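PDB 7ABB: SalCYP truncation from Salinispora tropica, which belongs to the cytochrome P450 family of heme proteins and holds heme c in a pocket within its single chain. Local coordinates for residues P284-T289 with V303-A308; S120-R125 with E361-Y366; H88-R93 with W213-T218. One frame throughout, in Å; residues are numbered along the deposited sequence.

Overall arrangement
Two of the three contacts look onto heme c and the third holds the far side of the P450 fold. Interaction 1 lies in the five-stranded mixed sheet, where R286 bonds one propionate; interaction 3, its centre about 25 Å away, pairs helix 86-95, the carrier of R92, with a hairpin. Their nearest atoms are about 8 Å apart, each contact reaching a different propionate. Interaction 2 sits across the chain's centre, about 41 and 46 Å from the other two centres, joining the ends of helices 108-120 and 345-362. Interaction 3 closes before interaction 1 opens, both segments of which fall between those of interaction 2; interactions 2 and 3 alternate, tying segments 236 and 120 residues apart.

Interaction 1. Residues P284-T289 with V303-A308; sequences PGRLAT and VLLPLA. With HEC (heme c), chain B.
A chi1 of -59° swings R286 CG to the side of its own backbone N, and L305 takes nearly the same first torsion (-55°); the two side chains then cross at about a right angle, with R286 CG 3.9 Å from L305 CD1. Beyond CG the arginine bends at chi2 (-68°), and this kink carries the guanidinium up to a propionate of heme c. The approach is end-on: the carboxylate carbon CGA lies in the guanidinium plane at its edge, R286 NH1 bonds O1A at 3.0 Å, and R286 NH2 bonds O2A at 2.9 Å. NH1 has a second acceptor, G285 O at 3.0 Å, which lies in the guanidinium plane although the donor stands well above the plane of that carbonyl. Three bonds thus fix the rotation of the group, and its charge probably helps keep the propionate ionised.

Underneath runs an antiparallel pairing. R286 and V303 form a hydrogen-bonded pair, R286 N to V303 O at 2.9 Å and V303 N to R286 O at 2.8 Å, while G285 and L304 are the adjacent non-hydrogen-bonded pair. L304 lays CD2 against the bare CA of G285. The pairing finishes with L305 N on P284 O at 2.8 Å, after which P306 stands at the N-cap position of helix 307-310. P284 rests its ring on the same propionate, and L307 CD1 reaches the heme methyl CMA at 3.8 Å.

This matches the place of a heme-propionate arginine in the main P450 sheet. Strand 302-304 runs between 43-46 and 285-288, with 62-63 beyond the latter; F56 of helix 49-56 packs on P284, R286 and L305, and Y22 of helix 19-29 touches L304.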
loop_
_atom_site.group_PDB
_atom_site.type_symbol
_atom_site.label_atom_id
_atom_site.label_comp_id
_atom_site.label_asym_id
_atom_site.label_seq_id
_atom_site.Cartn_x
_atom_site.Cartn_y
_atom_site.Cartn_z
ATOM N N PRO A 284 10.376 -0.292 -3.430
ATOM C CA PRO A 284 10.680 0.996 -4.067
ATOM C C PRO A 284 12.111 1.034 -4.581
ATOM O O PRO A 284 13.035 0.506 -3.960
ATOM C CB PRO A 284 10.458 2.006 -2.939
ATOM C CG PRO A 284 9.468 1.358 -2.047
ATOM C CD PRO A 284 9.846 -0.109 -2.071
ATOM N N GLY A 285 12.280 1.683 -5.728
ATOM C CA GLY A 285 13.574 1.833 -6.364
ATOM C C GLY A 285 14.107 3.245 -6.229
ATOM O O GLY A 285 13.356 4.198 -6.072
ATOM N N ARG A 286 15.432 3.336 -6.246
ATOM C CA ARG A 286 16.146 4.608 -6.254
ATOM C C ARG A 286 17.331 4.509 -7.203
ATOM O O ARG A 286 17.834 3.425 -7.506
ATOM C CB ARG A 286 16.648 4.962 -4.850
ATOM C CG ARG A 286 15.557 5.090 -3.785
ATOM C CD ARG A 286 14.703 6.255 -4.042
ATOM N NE ARG A 286 13.812 6.646 -2.947
ATOM C CZ ARG A 286 12.533 6.279 -2.835
ATOM N NH1 ARG A 286 12.003 5.453 -3.724
ATOM N NH2 ARG A 286 11.795 6.784 -1.852
ATOM N N LEU A 287 17.841 5.675 -7.593
ATOM C CA LEU A 287 19.033 5.786 -8.419
ATOM C C LEU A 287 20.213 6.281 -7.572
ATOM O O LEU A 287 20.151 7.372 -7.000
ATOM C CB LEU A 287 18.767 6.734 -9.584
ATOM C CG LEU A 287 19.962 7.019 -10.482
ATOM C CD1 LEU A 287 20.429 5.731 -11.145
ATOM C CD2 LEU A 287 19.587 8.073 -11.517
ATOM N N ALA A 288 21.287 5.497 -7.506
ATOM C CA ALA A 288 22.465 5.917 -6.753
ATOM C C ALA A 288 23.158 7.071 -7.470
ATOM O O ALA A 288 23.438 6.994 -8.670
ATOM C CB ALA A 288 23.444 4.753 -6.580
ATOM N N THR A 289 23.471 8.137 -6.728
ATOM C CA THR A 289 24.119 9.301 -7.312
ATOM C C THR A 289 25.631 9.312 -7.123
ATOM O O THR A 289 26.314 10.151 -7.721
ATOM C CB THR A 289 23.604 10.612 -6.701
ATOM O OG1 THR A 289 23.922 10.613 -5.307
ATOM C CG2 THR A 289 22.082 10.739 -6.878
ATOM N N VAL A 303 18.994 0.850 -7.292
ATOM C CA VAL A 303 19.006 0.196 -5.990
ATOM C C VAL A 303 17.566 -0.026 -5.550
ATOM O O VAL A 303 16.784 0.916 -5.484
ATOM C CB VAL A 303 19.755 1.033 -4.940
ATOM C CG1 VAL A 303 19.822 0.311 -3.616
ATOM C CG2 VAL A 303 21.161 1.345 -5.416
ATOM N N LEU A 304 17.234 -1.262 -5.206
ATOM C CA LEU A 304 15.909 -1.576 -4.690
ATOM C C LEU A 304 15.917 -1.646 -3.169
ATOM O O LEU A 304 16.888 -2.103 -2.549
ATOM C CB LEU A 304 15.391 -2.900 -5.256
ATOM C CG LEU A 304 15.304 -3.017 -6.773
ATOM C CD1 LEU A 304 14.515 -4.265 -7.137
ATOM C CD2 LEU A 304 14.684 -1.768 -7.385
ATOM N N LEU A 305 14.785 -1.252 -2.578
ATOM C CA LEU A 305 14.603 -1.128 -1.134
ATOM C C LEU A 305 13.442 -2.024 -0.703
ATOM O O LEU A 305 12.372 -1.530 -0.319
ATOM C CB LEU A 305 14.350 0.331 -0.754
ATOM C CG LEU A 305 15.419 1.333 -1.228
ATOM C CD1 LEU A 305 15.062 2.740 -0.732
ATOM C CD2 LEU A 305 16.764 0.936 -0.763
ATOM N N PRO A 306 13.610 -3.351 -0.751
ATOM C CA PRO A 306 12.456 -4.240 -0.498
ATOM C C PRO A 306 12.028 -4.218 0.963
ATOM O O PRO A 306 12.799 -4.560 1.867
ATOM C CB PRO A 306 12.970 -5.621 -0.920
ATOM C CG PRO A 306 14.472 -5.506 -0.780
ATOM C CD PRO A 306 14.786 -4.113 -1.213
ATOM N N LEU A 307 10.760 -3.864 1.189
ATOM C CA LEU A 307 10.227 -3.867 2.541
ATOM C C LEU A 307 10.148 -5.289 3.107
ATOM O O LEU A 307 10.172 -5.464 4.330
ATOM C CB LEU A 307 8.843 -3.200 2.544
ATOM C CG LEU A 307 8.814 -1.778 1.953
ATOM C CD1 LEU A 307 7.409 -1.206 2.127
ATOM C CD2 LEU A 307 9.867 -0.892 2.614
ATOM N N ALA A 308 10.047 -6.300 2.240
ATOM C CA ALA A 308 10.069 -7.707 2.654
ATOM C C ALA A 308 11.399 -8.098 3.277
ATOM O O ALA A 308 11.463 -9.099 3.993
ATOM C CB ALA A 308 9.791 -8.621 1.464
HETATM FE FE HEC B . 0.992 4.518 0.002
HETATM C CHA HEC B . 3.818 6.180 -1.044
HETATM C CHB HEC B . 2.973 1.893 0.962
HETATM C CHC HEC B . -1.806 2.859 1.087
HETATM C CHD HEC B . -0.992 6.965 -1.290
HETATM N NA HEC B . 2.969 4.121 -0.052
HETATM C C1A HEC B . 4.004 4.954 -0.479
HETATM C C2A HEC B . 5.299 4.343 -0.266
HETATM C C3A HEC B . 5.038 3.153 0.305
HETATM C C4A HEC B . 3.610 3.001 0.440
HETATM C CMA HEC B . 6.044 2.069 0.732
HETATM C CAA HEC B . 6.704 4.967 -0.589
HETATM C CBA HEC B . 7.192 4.692 -2.006
HETATM C CGA HEC B . 8.576 5.289 -2.196
HETATM O O1A HEC B . 9.025 5.228 -3.363
HETATM O O2A HEC B . 9.161 5.788 -1.199
HETATM N NB HEC B . 0.641 2.709 0.803
HETATM C C1B HEC B . 1.599 1.782 1.170
HETATM C C2B HEC B . 0.923 0.700 1.821
HETATM C C3B HEC B . -0.391 0.982 1.877
HETATM C C4B HEC B . -0.596 2.228 1.221
HETATM C CMB HEC B . 1.705 -0.512 2.368
HETATM C CAB HEC B . -1.588 0.237 2.409
HETATM C CBB HEC B . -1.307 -0.903 3.333
HETATM N NC HEC B . -1.014 4.847 -0.121
HETATM C C1C HEC B . -1.984 4.077 0.478
HETATM C C2C HEC B . -3.256 4.736 0.341
HETATM C C3C HEC B . -3.056 5.899 -0.318
HETATM C C4C HEC B . -1.646 5.959 -0.626
HETATM C CMC HEC B . -4.564 4.176 0.901
HETATM C CAC HEC B . -4.043 6.988 -0.773
HETATM C CBC HEC B . -5.411 7.095 -0.100
HETATM N ND HEC B . 1.355 6.211 -0.992
HETATM C C1D HEC B . 0.354 7.079 -1.427
HETATM C C2D HEC B . 0.985 8.194 -2.060
HETATM C C3D HEC B . 2.457 7.981 -2.006
HETATM C C4D HEC B . 2.603 6.727 -1.300
HETATM C CMD HEC B . 0.251 9.381 -2.698
HETATM C CAD HEC B . 3.571 8.888 -2.557
HETATM C CBD HEC B . 4.000 9.813 -1.444
HETATM C CGD HEC B . 5.171 10.664 -1.897
HETATM O O1D HEC B . 5.474 11.674 -1.226
HETATM O O2D HEC B . 5.776 10.308 -2.928
#

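Interaction 2. Residues S120-R125 with E361-Y366; sequences SAFVDR and ELIPDY
The end of helix 345-362, by its place in the sequence probably the L helix of the P450 fold, meets the turn that follows helix 108-120: L362 and I363 come against S120, F122 and V123. V123 carries most of the contact on its side. Its first torsion, chi1 173°, puts CG2 beside the backbone N, and from there CG2 touches L362 CB at 3.9 Å and I363 CG1 at 4.0 Å. V123 crosses L362 at about a right angle but slides past I363 in the opposite direction. F122 adds ring atom CE1: with CG lodged between its backbone N and carbonyl carbon (chi1 56°), CE1 comes within 4.1 Å of I363 CD1, the methyl approaching the ring obliquely. At the outer end, L362 CD1 lies 3.5 Å from S120 OG, a hydroxyl whose hydrogen-bond partner is R116 O in its own helix.

W388 at the C-terminus touches both F122 and I363, and its NE1 bonds V123 O. Between the two segments themselves, apart from the S120 hydroxyl against L362 CD1, the touch is between hydrocarbon groups, so dispersion and burial probably hold them, with little directional demand.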
loop_
_atom_site.group_PDB
_atom_site.type_symbol
_atom_site.label_atom_id
_atom_site.label_comp_id
_atom_site.label_asym_id
_atom_site.label_seq_id
_atom_site.Cartn_x
_atom_site.Cartn_y
_atom_site.Cartn_z
ATOM N N SER A 120 -22.527 -7.540 5.960
ATOM C CA SER A 120 -23.893 -7.979 6.219
ATOM C C SER A 120 -24.519 -8.631 5.002
ATOM O O SER A 120 -25.322 -9.563 5.143
ATOM C CB SER A 120 -24.753 -6.788 6.657
ATOM O OG SER A 120 -24.458 -6.395 7.974
ATOM N N ALA A 121 -24.165 -8.175 3.806
ATOM C CA ALA A 121 -24.834 -8.661 2.609
ATOM C C ALA A 121 -24.409 -10.071 2.221
ATOM O O ALA A 121 -25.095 -10.695 1.414
ATOM C CB ALA A 121 -24.565 -7.703 1.440
ATOM N N PHE A 122 -23.301 -10.590 2.759
ATOM C CA PHE A 122 -22.902 -11.961 2.444
ATOM C C PHE A 122 -22.738 -12.877 3.647
ATOM O O PHE A 122 -22.440 -14.054 3.442
ATOM C CB PHE A 122 -21.620 -12.011 1.595
ATOM C CG PHE A 122 -20.422 -11.308 2.173
ATOM C CD1 PHE A 122 -19.655 -11.878 3.183
ATOM C CD2 PHE A 122 -20.001 -10.098 1.644
ATOM C CE1 PHE A 122 -18.520 -11.224 3.685
ATOM C CE2 PHE A 122 -18.893 -9.446 2.131
ATOM C CZ PHE A 122 -18.136 -9.993 3.145
ATOM N N VAL A 123 -22.981 -12.412 4.876
ATOM C CA VAL A 123 -22.832 -13.279 6.052
ATOM C C VAL A 123 -23.609 -14.583 5.888
ATOM O O VAL A 123 -23.141 -15.655 6.297
ATOM C CB VAL A 123 -23.271 -12.554 7.340
ATOM C CG1 VAL A 123 -23.263 -13.516 8.519
ATOM C CG2 VAL A 123 -22.361 -11.438 7.660
ATOM N N ASP A 124 -24.831 -14.515 5.355
ATOM C CA ASP A 124 -25.678 -15.700 5.287
ATOM C C ASP A 124 -25.173 -16.765 4.312
ATOM O O ASP A 124 -25.619 -17.911 4.401
ATOM C CB ASP A 124 -27.115 -15.293 4.914
ATOM C CG ASP A 124 -27.825 -14.558 6.034
ATOM O OD1 ASP A 124 -27.311 -14.547 7.172
ATOM O OD2 ASP A 124 -28.913 -14.004 5.777
ATOM N N ARG A 125 -24.234 -16.433 3.422
ATOM C CA ARG A 125 -23.754 -17.405 2.441
ATOM C C ARG A 125 -22.788 -18.429 3.034
ATOM O O ARG A 125 -22.680 -19.540 2.507
ATOM C CB ARG A 125 -23.050 -16.678 1.304
ATOM C CG ARG A 125 -24.038 -15.929 0.407
ATOM C CD ARG A 125 -23.370 -14.912 -0.473
ATOM N NE ARG A 125 -22.161 -15.426 -1.088
ATOM C CZ ARG A 125 -21.298 -14.677 -1.768
ATOM N NH1 ARG A 125 -21.554 -13.384 -1.963
ATOM N NH2 ARG A 125 -20.205 -15.231 -2.278
ATOM N N GLU A 361 -17.281 -8.847 14.250
ATOM C CA GLU A 361 -18.593 -8.674 14.859
ATOM C C GLU A 361 -19.627 -9.560 14.193
ATOM O O GLU A 361 -20.492 -10.129 14.868
ATOM C CB GLU A 361 -19.006 -7.213 14.752
ATOM C CG GLU A 361 -20.392 -6.945 15.272
ATOM C CD GLU A 361 -20.518 -7.181 16.762
ATOM O OE1 GLU A 361 -21.554 -7.741 17.195
ATOM O OE2 GLU A 361 -19.584 -6.798 17.500
ATOM N N LEU A 362 -19.555 -9.687 12.874
ATOM C CA LEU A 362 -20.538 -10.451 12.121
ATOM C C LEU A 362 -20.106 -11.884 11.840
ATOM O O LEU A 362 -20.964 -12.772 11.724
ATOM C CB LEU A 362 -20.827 -9.728 10.799
ATOM C CG LEU A 362 -21.616 -8.423 10.936
ATOM C CD1 LEU A 362 -21.636 -7.706 9.604
ATOM C CD2 LEU A 362 -23.033 -8.706 11.410
ATOM N N ILE A 363 -18.802 -12.120 11.741
ATOM C CA ILE A 363 -18.207 -13.403 11.377
ATOM C C ILE A 363 -17.058 -13.673 12.349
ATOM O O ILE A 363 -15.878 -13.553 11.973
ATOM C CB ILE A 363 -17.734 -13.397 9.913
ATOM C CG1 ILE A 363 -18.836 -12.898 8.962
ATOM C CG2 ILE A 363 -17.204 -14.804 9.510
ATOM C CD1 ILE A 363 -18.389 -12.770 7.498
ATOM N N PRO A 364 -17.356 -14.003 13.611
ATOM C CA PRO A 364 -16.284 -14.206 14.596
ATOM C C PRO A 364 -15.457 -15.435 14.337
ATOM O O PRO A 364 -14.288 -15.466 14.743
ATOM C CB PRO A 364 -17.039 -14.295 15.925
ATOM C CG PRO A 364 -18.420 -14.759 15.553
ATOM C CD PRO A 364 -18.691 -14.084 14.229
ATOM N N ASP A 365 -16.035 -16.469 13.729
ATOM C CA ASP A 365 -15.344 -17.725 13.464
ATOM C C ASP A 365 -15.435 -18.003 11.971
ATOM O O ASP A 365 -16.511 -17.865 11.371
ATOM C CB ASP A 365 -15.981 -18.858 14.279
ATOM C CG ASP A 365 -15.164 -20.135 14.268
ATOM O OD1 ASP A 365 -14.053 -20.153 13.719
ATOM O OD2 ASP A 365 -15.660 -21.126 14.824
ATOM N N TYR A 366 -14.307 -18.360 11.370
ATOM C CA TYR A 366 -14.210 -18.548 9.933
ATOM C C TYR A 366 -12.928 -19.330 9.682
ATOM O O TYR A 366 -12.074 -19.452 10.565
ATOM C CB TYR A 366 -14.239 -17.193 9.178
ATOM C CG TYR A 366 -13.215 -16.204 9.705
ATOM C CD1 TYR A 366 -13.489 -15.418 10.818
ATOM C CD2 TYR A 366 -11.955 -16.150 9.147
ATOM C CE1 TYR A 366 -12.539 -14.559 11.333
ATOM C CE2 TYR A 366 -11.017 -15.303 9.637
ATOM C CZ TYR A 366 -11.310 -14.531 10.734
ATOM O OH TYR A 366 -10.342 -13.689 11.236
#

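Interaction 3. Residues H88-R93 with W213-T218; sequences HNEWRR and WEIDGT. With HEC (heme c), chain B.
E90 OE2 accepts the backbone N-H of D216 at 2.8 Å, a fairly straight bond (158° at the hydrogen) that arrives on the syn side of the carboxylate, 26° out of its plane. The donor belongs to a beta hairpin whose type I' turn runs from I215 to T218, closed by I215 and T218 bonding each other's backbone; the acceptor stands on helix 86-95, probably the C helix of P450s. An extended side chain carries the carboxylate to the hairpin. Its other oxygen, OE1, lies 2.9 Å from E214 O, two acceptors that should repel. R94 adds only a weak, long ion pair, and proton affinity at E90 may be raised.

Beside this polar link, I215 wedges between E90 and W91. Its CD1 sits almost squarely over the five-membered ring of W91, a CH-pi contact 4.0 Å from the centroid, and also meets E90 CG at 3.7 Å. W91 CZ3 then comes to the edge of the W213 ring, 3.8 Å from W213 CZ3, the two six-membered rings inclined at 69°.

The helix turns R92 to the heme side, where its NH1 bonds propionate oxygen O1D, whose position is less certain, and also Q341 O. Back at the hairpin, a water accepts G217 N at 2.9 Å; the same water stands very short, 2.5 Å, from E90 OE1, so its exact place is doubtful.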
loop_
_atom_site.group_PDB
_atom_site.type_symbol
_atom_site.label_atom_id
_atom_site.label_comp_id
_atom_site.label_asym_id
_atom_site.label_seq_id
_atom_site.Cartn_x
_atom_site.Cartn_y
_atom_site.Cartn_z
ATOM N N HIS A 88 8.700 18.899 -3.972
ATOM C CA HIS A 88 8.029 17.755 -3.365
ATOM C C HIS A 88 7.530 18.099 -1.971
ATOM O O HIS A 88 6.400 17.749 -1.601
ATOM C CB HIS A 88 8.964 16.547 -3.290
ATOM C CG HIS A 88 8.426 15.450 -2.437
ATOM N ND1 HIS A 88 7.580 14.478 -2.925
ATOM C CD2 HIS A 88 8.589 15.178 -1.120
ATOM C CE1 HIS A 88 7.261 13.648 -1.951
ATOM N NE2 HIS A 88 7.847 14.059 -0.843
ATOM N N ASN A 89 8.333 18.823 -1.190
ATOM C CA ASN A 89 7.896 19.178 0.153
ATOM C C ASN A 89 6.673 20.096 0.103
ATOM O O ASN A 89 5.763 19.972 0.931
ATOM C CB ASN A 89 9.056 19.808 0.919
ATOM C CG ASN A 89 10.284 18.891 0.953
ATOM O OD1 ASN A 89 10.164 17.658 1.014
ATOM N ND2 ASN A 89 11.466 19.487 0.891
ATOM N N GLU A 90 6.596 20.969 -0.902
ATOM C CA GLU A 90 5.439 21.856 -1.005
ATOM C C GLU A 90 4.190 21.072 -1.370
ATOM O O GLU A 90 3.114 21.339 -0.828
ATOM C CB GLU A 90 5.681 22.961 -2.032
ATOM C CG GLU A 90 4.748 24.159 -1.882
ATOM C CD GLU A 90 5.086 25.295 -2.836
ATOM O OE1 GLU A 90 4.280 26.247 -2.920
ATOM O OE2 GLU A 90 6.140 25.237 -3.507
ATOM N N TRP A 91 4.305 20.110 -2.287
ATOM C CA TRP A 91 3.156 19.261 -2.594
ATOM C C TRP A 91 2.669 18.541 -1.347
ATOM O O TRP A 91 1.462 18.486 -1.080
ATOM C CB TRP A 91 3.515 18.229 -3.658
ATOM C CG TRP A 91 3.412 18.743 -5.035
ATOM C CD1 TRP A 91 4.439 19.101 -5.850
ATOM C CD2 TRP A 91 2.212 18.947 -5.783
ATOM N NE1 TRP A 91 3.951 19.514 -7.061
ATOM C CE2 TRP A 91 2.587 19.434 -7.046
ATOM C CE3 TRP A 91 0.860 18.763 -5.505
ATOM C CZ2 TRP A 91 1.663 19.741 -8.033
ATOM C CZ3 TRP A 91 -0.057 19.074 -6.482
ATOM C CH2 TRP A 91 0.347 19.559 -7.733
ATOM N N ARG A 92 3.590 17.972 -0.575
ATOM C CA ARG A 92 3.177 17.246 0.621
ATOM C C ARG A 92 2.514 18.188 1.625
ATOM O O ARG A 92 1.533 17.809 2.275
ATOM C CB ARG A 92 4.363 16.506 1.244
ATOM C CG ARG A 92 4.831 15.298 0.414
ATOM C CD ARG A 92 3.777 14.206 0.294
ATOM N NE ARG A 92 3.436 13.622 1.591
ATOM C CZ ARG A 92 3.833 12.410 1.998
ATOM N NH1 ARG A 92 4.583 11.654 1.210
ATOM N NH2 ARG A 92 3.483 11.960 3.199
ATOM N N ARG A 93 3.013 19.420 1.750
ATOM C CA ARG A 93 2.385 20.375 2.666
ATOM C C ARG A 93 0.961 20.690 2.231
ATOM O O ARG A 93 0.059 20.789 3.072
ATOM C CB ARG A 93 3.207 21.668 2.770
ATOM C CG ARG A 93 4.489 21.503 3.568
ATOM C CD ARG A 93 5.124 22.844 3.909
ATOM N NE ARG A 93 5.586 23.547 2.713
ATOM C CZ ARG A 93 6.845 23.908 2.471
ATOM N NH1 ARG A 93 7.139 24.543 1.342
ATOM N NH2 ARG A 93 7.810 23.656 3.348
ATOM N N TRP A 213 -3.907 26.397 -5.679
ATOM C CA TRP A 213 -2.559 26.039 -5.251
ATOM C C TRP A 213 -1.507 26.631 -6.173
ATOM O O TRP A 213 -1.659 26.652 -7.399
ATOM C CB TRP A 213 -2.354 24.526 -5.216
ATOM C CG TRP A 213 -3.074 23.815 -4.113
ATOM C CD1 TRP A 213 -3.948 24.368 -3.215
ATOM C CD2 TRP A 213 -2.996 22.425 -3.792
ATOM N NE1 TRP A 213 -4.416 23.412 -2.359
ATOM C CE2 TRP A 213 -3.871 22.199 -2.696
ATOM C CE3 TRP A 213 -2.291 21.342 -4.329
ATOM C CZ2 TRP A 213 -4.028 20.943 -2.113
ATOM C CZ3 TRP A 213 -2.459 20.087 -3.753
ATOM C CH2 TRP A 213 -3.326 19.897 -2.658
ATOM N N GLU A 214 -0.422 27.075 -5.559
ATOM C CA GLU A 214 0.812 27.410 -6.253
ATOM C C GLU A 214 1.906 26.493 -5.732
ATOM O O GLU A 214 1.895 26.080 -4.567
ATOM C CB GLU A 214 1.214 28.865 -6.056
ATOM C CG GLU A 214 0.465 29.817 -6.987
ATOM C CD GLU A 214 0.940 31.252 -6.882
ATOM O OE1 GLU A 214 0.360 32.116 -7.568
ATOM O OE2 GLU A 214 1.897 31.511 -6.123
ATOM N N ILE A 215 2.822 26.142 -6.623
ATOM C CA ILE A 215 4.001 25.367 -6.274
ATOM C C ILE A 215 5.184 26.108 -6.867
ATOM O O ILE A 215 5.217 26.357 -8.078
ATOM C CB ILE A 215 3.939 23.930 -6.808
ATOM C CG1 ILE A 215 2.760 23.170 -6.200
ATOM C CG2 ILE A 215 5.241 23.197 -6.534
ATOM C CD1 ILE A 215 2.899 22.803 -4.722
ATOM N N ASP A 216 6.140 26.475 -6.020
ATOM C CA ASP A 216 7.323 27.206 -6.469
ATOM C C ASP A 216 6.931 28.537 -7.110
ATOM O O ASP A 216 7.533 28.971 -8.097
ATOM C CB ASP A 216 8.143 26.356 -7.444
ATOM C CG ASP A 216 9.614 26.728 -7.466
ATOM O OD1 ASP A 216 10.047 27.579 -6.662
ATOM O OD2 ASP A 216 10.345 26.162 -8.306
ATOM N N GLY A 217 5.893 29.175 -6.562
ATOM C CA GLY A 217 5.423 30.457 -7.054
ATOM C C GLY A 217 4.661 30.422 -8.360
ATOM O O GLY A 217 4.419 31.486 -8.945
ATOM N N THR A 218 4.275 29.240 -8.835
ATOM C CA THR A 218 3.622 29.081 -10.120
ATOM C C THR A 218 2.297 28.364 -9.916
ATOM O O THR A 218 2.252 27.378 -9.172
ATOM C CB THR A 218 4.506 28.271 -11.082
ATOM O OG1 THR A 218 5.698 29.016 -11.367
ATOM C CG2 THR A 218 3.784 27.990 -12.383
HETATM FE FE HEC B . 0.992 4.518 0.002
HETATM C CHA HEC B . 3.818 6.180 -1.044
HETATM C CHB HEC B . 2.973 1.893 0.962
HETATM C CHC HEC B . -1.806 2.859 1.087
HETATM C CHD HEC B . -0.992 6.965 -1.290
HETATM N NA HEC B . 2.969 4.121 -0.052
HETATM C C1A HEC B . 4.004 4.954 -0.479
HETATM C C2A HEC B . 5.299 4.343 -0.266
HETATM C C3A HEC B . 5.038 3.153 0.305
HETATM C C4A HEC B . 3.610 3.001 0.440
HETATM C CMA HEC B . 6.044 2.069 0.732
HETATM C CAA HEC B . 6.704 4.967 -0.589
HETATM C CBA HEC B . 7.192 4.692 -2.006
HETATM C CGA HEC B . 8.576 5.289 -2.196
HETATM O O1A HEC B . 9.025 5.228 -3.363
HETATM O O2A HEC B . 9.161 5.788 -1.199
HETATM N NB HEC B . 0.641 2.709 0.803
HETATM C C1B HEC B . 1.599 1.782 1.170
HETATM C C2B HEC B . 0.923 0.700 1.821
HETATM C C3B HEC B . -0.391 0.982 1.877
HETATM C C4B HEC B . -0.596 2.228 1.221
HETATM C CMB HEC B . 1.705 -0.512 2.368
HETATM C CAB HEC B . -1.588 0.237 2.409
HETATM C CBB HEC B . -1.307 -0.903 3.333
HETATM N NC HEC B . -1.014 4.847 -0.121
HETATM C C1C HEC B . -1.984 4.077 0.478
HETATM C C2C HEC B . -3.256 4.736 0.341
HETATM C C3C HEC B . -3.056 5.899 -0.318
HETATM C C4C HEC B . -1.646 5.959 -0.626
HETATM C CMC HEC B . -4.564 4.176 0.901
HETATM C CAC HEC B . -4.043 6.988 -0.773
HETATM C CBC HEC B . -5.411 7.095 -0.100
HETATM N ND HEC B . 1.355 6.211 -0.992
HETATM C C1D HEC B . 0.354 7.079 -1.427
HETATM C C2D HEC B . 0.985 8.194 -2.060
HETATM C C3D HEC B . 2.457 7.981 -2.006
HETATM C C4D HEC B . 2.603 6.727 -1.300
HETATM C CMD HEC B . 0.251 9.381 -2.698
HETATM C CAD HEC B . 3.571 8.888 -2.557
HETATM C CBD HEC B . 4.000 9.813 -1.444
HETATM C CGD HEC B . 5.171 10.664 -1.897
HETATM O O1D HEC B . 5.474 11.674 -1.226
HETATM O O2D HEC B . 5.776 10.308 -2.928
HETATM O O HOH W 1 4.769 28.420 -3.979
#